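Local atomic coordinates of nicotinate phosphoribosyltransferase (Vibrio cholerae, PDB entry 4HL7), a protein that probably catalyses the ATP-dependent synthesis of nicotinate ribonucleotide from nicotinate and phosphoribosyl pyrophosphate, a step in NAD biosynthesis. Residues A63-G66 with T67-F70; R196-L199 with A200-Q204. One frame throughout, in Å; residues are numbered along the deposited sequence.

How the contacts relate
Both contacts are local, made between side chains and backbone groups a few residues apart, and they lie in different parts of the enzyme, their centres about 27 Å from each other and their nearest atoms about 16 Å. Contact 1 is a surface feature of the N-terminal domain, where the chain leaves helix 52-64; contact 2 is a partly buried piece of helix 192-205 in the alpha/beta domain built on parallel strands. The chemistry follows the place. In 63-70 carbonyls accept bonds from a hydroxyl, a guanidinium and a water as regular helix bonding gives out, whereas in 196-204 the i to i+4 ladder runs unbroken and side chains pack on two neighbouring helices, with Arg196 paired to Asp197.

Contact 1 (A63-G66 with T67-F70)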
loop_
_atom_site.group_PDB
_atom_site.type_symbol
_atom_site.label_atom_id
_atom_site.label_comp_id
_atom_site.label_asym_id
_atom_site.label_seq_id
_atom_site.Cartn_x
_atom_site.Cartn_y
_atom_site.Cartn_z
ATOM N N ALA A 63 18.263 8.790 7.845
ATOM C CA ALA A 63 19.638 9.055 7.373
ATOM C C ALA A 63 20.341 7.770 6.991
ATOM O O ALA A 63 21.028 7.671 5.962
ATOM C CB ALA A 63 20.443 9.813 8.450
ATOM N N HIS A 64 20.175 6.765 7.816
ATOM C CA HIS A 64 20.666 5.459 7.498
ATOM C C HIS A 64 20.237 4.842 6.156
ATOM O O HIS A 64 21.014 4.092 5.553
ATOM C CB HIS A 64 20.329 4.549 8.653
ATOM C CG HIS A 64 20.960 3.211 8.539
ATOM N ND1 HIS A 64 22.292 3.008 8.792
ATOM C CD2 HIS A 64 20.432 1.982 8.138
ATOM C CE1 HIS A 64 22.577 1.711 8.585
ATOM N NE2 HIS A 64 21.434 1.083 8.175
ATOM N N LEU A 65 19.031 5.185 5.631
ATOM C CA LEU A 65 18.668 4.742 4.271
ATOM C C LEU A 65 19.736 5.091 3.211
ATOM O O LEU A 65 19.833 4.392 2.204
ATOM C CB LEU A 65 17.297 5.309 3.827
ATOM C CG LEU A 65 16.145 4.872 4.752
ATOM C CD1 LEU A 65 14.874 5.525 4.274
ATOM C CD2 LEU A 65 16.063 3.351 4.765
ATOM N N GLY A 66 20.434 6.227 3.406
ATOM C CA GLY A 66 21.422 6.733 2.474
ATOM C C GLY A 66 22.598 5.772 2.356
ATOM O O GLY A 66 23.346 5.841 1.397
ATOM N N THR A 67 22.724 4.836 3.292
ATOM C CA THR A 67 23.849 3.890 3.268
ATOM C C THR A 67 23.491 2.525 2.633
ATOM O O THR A 67 24.347 1.646 2.466
ATOM C CB THR A 67 24.407 3.661 4.670
ATOM O OG1 THR A 67 23.473 2.946 5.481
ATOM C CG2 THR A 67 24.749 4.982 5.324
ATOM N N LEU A 68 22.207 2.317 2.372
ATOM C CA LEU A 68 21.754 1.032 1.828
ATOM C C LEU A 68 22.034 0.916 0.366
ATOM O O LEU A 68 22.013 1.917 -0.370
ATOM C CB LEU A 68 20.246 0.845 2.045
ATOM C CG LEU A 68 19.845 0.765 3.503
ATOM C CD1 LEU A 68 18.367 0.344 3.497
ATOM C CD2 LEU A 68 20.707 -0.230 4.293
ATOM N N ARG A 69 22.267 -0.316 -0.088
ATOM C CA ARG A 69 22.528 -0.528 -1.529
ATOM C C ARG A 69 21.796 -1.772 -1.980
ATOM O O ARG A 69 21.562 -2.652 -1.159
ATOM C CB ARG A 69 24.039 -0.713 -1.750
ATOM C CG ARG A 69 24.889 0.474 -1.271
ATOM C CD ARG A 69 24.778 1.599 -2.299
ATOM N NE ARG A 69 25.684 2.735 -2.071
ATOM C CZ ARG A 69 25.452 3.735 -1.208
ATOM N NH1 ARG A 69 24.356 3.756 -0.444
ATOM N NH2 ARG A 69 26.321 4.721 -1.103
ATOM N N PHE A 70 21.505 -1.906 -3.276
ATOM C CA PHE A 70 21.091 -3.238 -3.761
ATOM C C PHE A 70 22.325 -4.108 -3.920
ATOM O O PHE A 70 23.258 -3.693 -4.628
ATOM C CB PHE A 70 20.362 -3.122 -5.104
ATOM C CG PHE A 70 18.957 -2.570 -4.993
ATOM C CD1 PHE A 70 17.883 -3.393 -4.643
ATOM C CD2 PHE A 70 18.707 -1.219 -5.211
ATOM C CE1 PHE A 70 16.590 -2.857 -4.544
ATOM C CE2 PHE A 70 17.420 -0.684 -5.113
ATOM C CZ PHE A 70 16.345 -1.503 -4.790
HETATM O O HOH W 1 20.443 4.112 -0.361
#
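His64 and Thr67 meet near the C-terminal end of helix 52-64 in the N-terminal domain, in a turn closed by i to i+3 bonds. The carbonyl oxygen of His64 accepts twice: from Thr67 N at 2.9 Å, a donor standing 53° out of the carbonyl plane, and from Thr67 OG1 at 2.7 Å, which lies in that plane. The threonine torsion explains the second bond, since chi1 of 69° sets OG1 between its own backbone N and carbonyl carbon, turned back toward the helix. The same hydroxyl sits over one face of the His64 imidazole, displaced toward the rim, with His64 CE1 and Thr67 OG1 3.5 Å apart.

One residue on, Leu68 N bonds to Leu65 O at 3.2 Å, again from well above the carbonyl plane. The two leucine side chains touch through Leu65 CD2 and Leu68 CD1, 4.0 Å apart; Leu65 is buried against Phe98 and against Tyr131 and Ile138 of helix 131-147, while Leu68 also meets Leu16. A water donates to both Leu65 O and Leu68 O, linking the turn to the extended chain that follows.

Arg69 folds back so that the edge of its guanidinium faces the turn. Its chain bends at chi2 (-77°), and NH1 then serves two carbonyls, Gly66 O and Leu68 O, both close to the guanidinium plane. This flat, two-acceptor grip restricts rotation of the group, and its positive charge may offset the partial negative charge of carbonyls gathered at the end of a helix. The bond from Arg69 NH1 to Gly66 O measures 3.0 Å and is nearly straight.

Contact 2 (R196-L199 with A200-Q204); sequences RDVL and ACLKQ
Helix 192-205 is the crossover helix of a beta-alpha-beta unit between parallel strands 181-183 and 210-213, part of the TIM-barrel-like alpha/beta domain of the family, and Arg196 to Gln204 form its middle and later turns. The alpha-helical assignment rests on consecutive i to i+4 bonds: Ala200 N to Arg196 O, Cys201 N to Asp197 O, Leu202 N to Val198 O at 3.0 Å and Lys203 N to Leu199 O at 2.9 Å. The bond at Leu202 is almost linear, with an angle at hydrogen of 175°, whereas the one at Cys201 bends to 147°.

On the buried side, Val198 and Leu202 lie alongside each other and point the same way, their nearest methyls, Val198 CG1 and Leu202 CD1, being 4.1 Å apart. A CG anti to the carbonyl carbon directs the leucine back over the preceding turn, where Leu202 CG lies 3.2 Å from Val198 O. Val198 and Cys201 pack on helix 155-174, Val198 against Leu160 and Cys201 against Leu157, Leu160 and Leu164. Leu199 instead meets Phe218 of helix 216-222, so the helix packs against two others.

The side facing helix 216-222 mixes polar and apolar groups, with Arg196 bent at chi2 to carry its guanidinium along the helix until one face lies over the methyl of Ala200, which sits toward the rim of the group, 3.7 Å separating Arg196 NH2 from Ala200 CB. Phe218 and Phe222 also touch this arginine, while the long chain of Lys203 leads away from the helix to donate from NZ to Phe222 O. At the guanidinium edge, Arg196 NH2 forms a salt bridge of 3.0 Å with Asp197 OD1, which lies within 4° of the guanidinium plane and is met nearly along its own C-O axis.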
loop_
_atom_site.group_PDB
_atom_site.type_symbol
_atom_site.label_atom_id
_atom_site.label_comp_id
_atom_site.label_asym_id
_atom_site.label_seq_id
_atom_site.Cartn_x
_atom_site.Cartn_y
_atom_site.Cartn_z
ATOM N N ARG A 196 8.356 -10.688 10.394
ATOM C CA ARG A 196 9.111 -11.900 10.031
ATOM C C ARG A 196 8.447 -13.151 10.662
ATOM O O ARG A 196 8.145 -14.124 9.959
ATOM C CB ARG A 196 10.580 -11.782 10.427
ATOM C CG ARG A 196 11.443 -12.969 9.950
ATOM C CD ARG A 196 11.623 -13.982 11.078
ATOM N NE ARG A 196 11.987 -15.292 10.543
ATOM C CZ ARG A 196 11.652 -16.454 11.115
ATOM N NH1 ARG A 196 12.029 -17.594 10.556
ATOM N NH2 ARG A 196 10.929 -16.473 12.234
ATOM N N ASP A 197 8.177 -13.092 11.959
ATOM C CA ASP A 197 7.590 -14.229 12.690
ATOM C C ASP A 197 6.160 -14.522 12.228
ATOM O O ASP A 197 5.719 -15.676 12.219
ATOM C CB ASP A 197 7.531 -13.918 14.164
ATOM C CG ASP A 197 8.897 -13.980 14.837
ATOM O OD1 ASP A 197 9.840 -14.506 14.228
ATOM O OD2 ASP A 197 9.027 -13.422 15.942
ATOM N N VAL A 198 5.410 -13.458 11.943
ATOM C CA VAL A 198 4.057 -13.587 11.447
ATOM C C VAL A 198 4.022 -14.332 10.126
ATOM O O VAL A 198 3.232 -15.274 9.958
ATOM C CB VAL A 198 3.342 -12.204 11.356
ATOM C CG1 VAL A 198 2.111 -12.294 10.446
ATOM C CG2 VAL A 198 3.023 -11.734 12.789
ATOM N N LEU A 199 4.915 -13.974 9.219
ATOM C CA LEU A 199 4.961 -14.662 7.947
ATOM C C LEU A 199 5.407 -16.140 8.137
ATOM O O LEU A 199 4.836 -17.045 7.527
ATOM C CB LEU A 199 5.871 -13.893 6.922
ATOM C CG LEU A 199 5.181 -12.667 6.294
ATOM C CD1 LEU A 199 6.210 -11.827 5.570
ATOM C CD2 LEU A 199 4.191 -13.195 5.276
ATOM N N ALA A 200 6.435 -16.374 8.975
ATOM C CA ALA A 200 6.886 -17.730 9.302
ATOM C C ALA A 200 5.712 -18.584 9.806
ATOM O O ALA A 200 5.559 -19.745 9.420
ATOM C CB ALA A 200 8.007 -17.697 10.342
ATOM N N CYS A 201 4.869 -18.007 10.656
ATOM C CA CYS A 201 3.770 -18.747 11.253
ATOM C C CYS A 201 2.681 -19.056 10.200
ATOM O O CYS A 201 2.191 -20.188 10.095
ATOM C CB CYS A 201 3.231 -17.929 12.419
ATOM S SG CYS A 201 1.680 -18.512 13.154
ATOM N N LEU A 202 2.302 -18.047 9.401
ATOM C CA LEU A 202 1.359 -18.261 8.298
ATOM C C LEU A 202 1.832 -19.361 7.376
ATOM O O LEU A 202 1.066 -20.250 7.007
ATOM C CB LEU A 202 1.153 -16.982 7.510
ATOM C CG LEU A 202 0.521 -15.825 8.268
ATOM C CD1 LEU A 202 0.579 -14.554 7.388
ATOM C CD2 LEU A 202 -0.886 -16.116 8.796
ATOM N N LYS A 203 3.105 -19.318 7.015
ATOM C CA LYS A 203 3.641 -20.329 6.149
ATOM C C LYS A 203 3.542 -21.739 6.793
ATOM O O LYS A 203 3.208 -22.710 6.122
ATOM C CB LYS A 203 5.076 -19.997 5.782
ATOM C CG LYS A 203 5.804 -21.188 5.175
ATOM C CD LYS A 203 6.952 -20.798 4.269
ATOM C CE LYS A 203 7.452 -22.047 3.534
ATOM N NZ LYS A 203 8.866 -21.913 3.082
ATOM N N GLN A 204 3.814 -21.818 8.091
ATOM C CA GLN A 204 3.725 -23.080 8.801
ATOM C C GLN A 204 2.279 -23.580 9.023
ATOM O O GLN A 204 2.014 -24.762 8.906
ATOM C CB GLN A 204 4.513 -23.004 10.086
ATOM C CG GLN A 204 4.227 -24.161 11.041
ATOM C CD GLN A 204 4.506 -23.766 12.468
ATOM O OE1 GLN A 204 5.667 -23.567 12.847
ATOM N NE2 GLN A 204 3.442 -23.614 13.274
#